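Local coordinates for protein ethylbenzene dehydrogenase alpha-subunit (Aromatoleum aromaticum, PDB 2IVF) that is the alpha-subunit of a molybdenum enzyme of the molybdopterin oxidoreductase family, carrying two pterin dinucleotide cofactors and an iron/sulfur cluster, at residues D223-A228 with G477-A482. Residues are numbered along the deposited sequence; the frame is centred on the assembly and turned at random.
Sequences DTYMGA and GAFAWA. With MO (molybdenum atom), chain L; MGD (2-amino-5,6-dimercapto-7-methyl-3,7,8a,9-tetrahydro-8-oxa-1,3,9,10-tetraaza-anthracen-4-one guanosine dinucleotide), chain M.
Tyr225 and Phe479 lie flat on each other in an offset stack. Their ring centroids are 3.8 Å apart and the planes differ by 8°. The two side chains run in opposite directions, which brings Tyr225 OH to 3.3 Å from Phe479 CB. Phe479 CG sits between its backbone N and carbonyl carbon, and with chi1 39° the ring comes to lie over the Tyr225 face. Ala228, in the first turn of helix 226-232, touches the edge of Phe479, with CB 3.8 Å from CZ. Phe462 of helix 454-467 also packs on Phe479. Trp481 completes the aromatic cluster. It meets Tyr225 edge-to-face with planes at 90°, and the Tyr225 edge points at the indole face.

This ring stack is the tight part. At the flanks two buried waters bridge the segments. One donates to Asp223 O and accepts from Trp481 NE1 at 3.0 Å, lying in the indole plane. A second donates to Tyr225 OH and accepts from Ala480 N. Tyr225 OH is also hydrogen-bonded to Ile444 O. No direct hydrogen bond joins the two segments.

Asp223 takes the contact to the metal. Its CB is 4.0 Å from Trp481 CH2, while OD2 binds molybdenum at 2.0 Å. Sulfurs S12 and S13 of MGD bind the same metal, and three further atoms from elsewhere complete its coordination. Aspartate is the protein ligand in one branch of the DMSO reductase family; others use serine, cysteine or selenocysteine. Asp223 is thus held through both oxygens, OD2 by molybdenum and OD1 by a salt bridge to Lys450, with Trp481 against its CB.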
loop_
_atom_site.group_PDB
_atom_site.type_symbol
_atom_site.label_atom_id
_atom_site.label_comp_id
_atom_site.label_asym_id
_atom_site.label_seq_id
_atom_site.Cartn_x
_atom_site.Cartn_y
_atom_site.Cartn_z
ATOM N N ASP A 223 -9.769 -13.807 -7.848
ATOM C CA ASP A 223 -9.618 -12.785 -8.888
ATOM C C ASP A 223 -10.112 -13.285 -10.223
ATOM O O ASP A 223 -9.384 -13.911 -10.984
ATOM C CB ASP A 223 -8.177 -12.395 -9.074
ATOM C CG ASP A 223 -7.628 -11.688 -7.874
ATOM O OD1 ASP A 223 -8.445 -11.171 -7.110
ATOM O OD2 ASP A 223 -6.395 -11.678 -7.696
ATOM N N THR A 224 -11.361 -13.006 -10.474
ATOM C CA THR A 224 -12.061 -13.494 -11.630
ATOM C C THR A 224 -13.228 -12.559 -11.903
ATOM O O THR A 224 -13.604 -11.784 -11.038
ATOM C CB THR A 224 -12.623 -14.853 -11.376
ATOM O OG1 THR A 224 -13.091 -15.351 -12.617
ATOM C CG2 THR A 224 -13.779 -14.729 -10.426
ATOM N N TYR A 225 -13.779 -12.601 -13.104
ATOM C CA TYR A 225 -14.999 -11.836 -13.396
ATOM C C TYR A 225 -15.957 -12.777 -14.046
ATOM O O TYR A 225 -16.059 -12.882 -15.275
ATOM C CB TYR A 225 -14.683 -10.657 -14.280
ATOM C CG TYR A 225 -13.731 -9.664 -13.666
ATOM C CD1 TYR A 225 -14.149 -8.773 -12.680
ATOM C CD2 TYR A 225 -12.428 -9.576 -14.109
ATOM C CE1 TYR A 225 -13.279 -7.840 -12.157
ATOM C CE2 TYR A 225 -11.552 -8.646 -13.589
ATOM C CZ TYR A 225 -11.962 -7.800 -12.595
ATOM O OH TYR A 225 -11.063 -6.873 -12.098
ATOM N N MET A 226 -16.632 -13.526 -13.204
ATOM C CA MET A 226 -17.488 -14.625 -13.706
ATOM C C MET A 226 -18.694 -14.101 -14.464
ATOM O O MET A 226 -19.234 -14.782 -15.338
ATOM C CB MET A 226 -17.878 -15.539 -12.564
ATOM C CG MET A 226 -16.683 -16.354 -12.050
ATOM S SD MET A 226 -16.193 -17.557 -13.291
ATOM C CE MET A 226 -17.427 -18.842 -13.047
ATOM N N GLY A 227 -19.102 -12.869 -14.157
ATOM C CA GLY A 227 -20.196 -12.235 -14.849
ATOM C C GLY A 227 -19.792 -11.828 -16.262
ATOM O O GLY A 227 -20.567 -11.905 -17.205
ATOM N N ALA A 228 -18.562 -11.383 -16.397
ATOM C CA ALA A 228 -18.012 -11.136 -17.714
ATOM C C ALA A 228 -17.912 -12.475 -18.442
ATOM O O ALA A 228 -18.308 -12.617 -19.604
ATOM C CB ALA A 228 -16.612 -10.477 -17.578
ATOM N N GLY A 477 -14.284 0.014 -21.097
ATOM C CA GLY A 477 -13.562 -0.996 -20.397
ATOM C C GLY A 477 -14.150 -1.200 -19.014
ATOM O O GLY A 477 -15.037 -0.410 -18.544
ATOM N N ALA A 478 -13.736 -2.305 -18.400
ATOM C CA ALA A 478 -14.299 -2.672 -17.084
ATOM C C ALA A 478 -13.265 -3.064 -16.036
ATOM O O ALA A 478 -13.594 -3.140 -14.906
ATOM C CB ALA A 478 -15.368 -3.776 -17.233
ATOM N N PHE A 479 -12.040 -3.385 -16.442
ATOM C CA PHE A 479 -11.012 -3.923 -15.598
ATOM C C PHE A 479 -9.725 -4.044 -16.421
ATOM O O PHE A 479 -9.695 -3.652 -17.586
ATOM C CB PHE A 479 -11.413 -5.253 -14.926
ATOM C CG PHE A 479 -12.208 -6.200 -15.802
ATOM C CD1 PHE A 479 -11.636 -6.859 -16.886
ATOM C CD2 PHE A 479 -13.529 -6.488 -15.484
ATOM C CE1 PHE A 479 -12.382 -7.750 -17.636
ATOM C CE2 PHE A 479 -14.268 -7.383 -16.226
ATOM C CZ PHE A 479 -13.706 -8.000 -17.308
ATOM N N ALA A 480 -8.662 -4.580 -15.819
ATOM C CA ALA A 480 -7.386 -4.722 -16.480
ATOM C C ALA A 480 -6.916 -6.164 -16.348
ATOM O O ALA A 480 -6.020 -6.459 -15.575
ATOM C CB ALA A 480 -6.391 -3.796 -15.868
ATOM N N TRP A 481 -7.495 -7.048 -17.147
ATOM C CA TRP A 481 -7.270 -8.472 -16.986
ATOM C C TRP A 481 -6.799 -9.112 -18.286
ATOM O O TRP A 481 -6.942 -10.292 -18.475
ATOM C CB TRP A 481 -8.593 -9.061 -16.521
ATOM C CG TRP A 481 -8.509 -10.284 -15.717
ATOM C CD1 TRP A 481 -9.274 -11.403 -15.859
ATOM C CD2 TRP A 481 -7.643 -10.529 -14.614
ATOM N NE1 TRP A 481 -8.927 -12.336 -14.916
ATOM C CE2 TRP A 481 -7.926 -11.818 -14.140
ATOM C CE3 TRP A 481 -6.658 -9.786 -13.977
ATOM C CZ2 TRP A 481 -7.255 -12.372 -13.091
ATOM C CZ3 TRP A 481 -6.000 -10.341 -12.911
ATOM C CH2 TRP A 481 -6.298 -11.617 -12.479
ATOM N N ALA A 482 -6.319 -8.302 -19.215
ATOM C CA ALA A 482 -5.637 -8.782 -20.410
ATOM C C ALA A 482 -4.137 -8.733 -20.121
ATOM O O ALA A 482 -3.615 -7.714 -19.703
ATOM C CB ALA A 482 -5.980 -7.911 -21.592
HETATM MO MO MO L . -5.291 -10.807 -6.216
HETATM P PB MGD M . -10.248 -4.545 -3.290
HETATM O O1B MGD M . -9.045 -4.044 -2.570
HETATM O O2B MGD M . -10.816 -5.816 -2.772
HETATM O O3B MGD M . -10.091 -4.728 -4.848
HETATM O O3A MGD M . -7.633 -4.472 -5.465
HETATM P PA MGD M . -9.094 -4.020 -5.919
HETATM O O1A MGD M . -9.098 -2.555 -5.842
HETATM O O2A MGD M . -9.438 -4.643 -7.184
HETATM O "O5'" MGD M . -11.409 -3.433 -3.244
HETATM C "C5'" MGD M . -11.798 -2.880 -1.979
HETATM C "C4'" MGD M . -13.103 -2.103 -2.128
HETATM O "O4'" MGD M . -14.173 -2.998 -2.396
HETATM C "C3'" MGD M . -13.381 -1.622 -0.723
HETATM O "O3'" MGD M . -12.822 -0.319 -0.612
HETATM C "C2'" MGD M . -14.914 -1.606 -0.667
HETATM O "O2'" MGD M . -15.383 -0.250 -0.558
HETATM C "C1'" MGD M . -15.332 -2.246 -2.002
HETATM N N9 MGD M . -16.466 -3.170 -1.763
HETATM C C8 MGD M . -16.540 -4.196 -0.901
HETATM N N7 MGD M . -17.716 -4.824 -1.012
HETATM C C5 MGD M . -18.395 -4.175 -1.993
HETATM C C6 MGD M . -19.649 -4.283 -2.577
HETATM O O6 MGD M . -20.513 -5.109 -2.256
HETATM N N1 MGD M . -19.965 -3.384 -3.599
HETATM C C2 MGD M . -19.117 -2.363 -4.056
HETATM N N2 MGD M . -19.529 -1.514 -5.060
HETATM N N3 MGD M . -17.903 -2.292 -3.494
HETATM C C4 MGD M . -17.560 -3.146 -2.482
HETATM C C10 MGD M . -7.279 -5.804 -5.397
HETATM C C11 MGD M . -5.950 -5.981 -6.088
HETATM O O11 MGD M . -5.045 -5.162 -5.471
HETATM C C12 MGD M . -5.452 -7.432 -6.164
HETATM S S12 MGD M . -6.560 -8.786 -6.348
HETATM C C13 MGD M . -4.106 -7.688 -6.093
HETATM S S13 MGD M . -3.547 -9.321 -6.207
HETATM C C14 MGD M . -3.130 -6.579 -5.897
HETATM N N15 MGD M . -2.780 -6.575 -4.447
HETATM C C16 MGD M . -2.394 -5.391 -3.790
HETATM C C17 MGD M . -1.926 -5.369 -2.502
HETATM O O17 MGD M . -1.837 -6.418 -1.820
HETATM N N18 MGD M . -1.575 -4.121 -1.948
HETATM C C19 MGD M . -1.659 -2.954 -2.641
HETATM N N19 MGD M . -1.302 -1.816 -2.012
HETATM N N20 MGD M . -2.156 -3.012 -3.885
HETATM C C21 MGD M . -2.483 -4.178 -4.465
HETATM N N22 MGD M . -2.982 -4.205 -5.763
HETATM C C23 MGD M . -3.846 -5.244 -6.243
HETATM O O HOH W 1 -9.096 -14.937 -13.460
HETATM O O HOH W 2 -8.397 -5.899 -13.175
#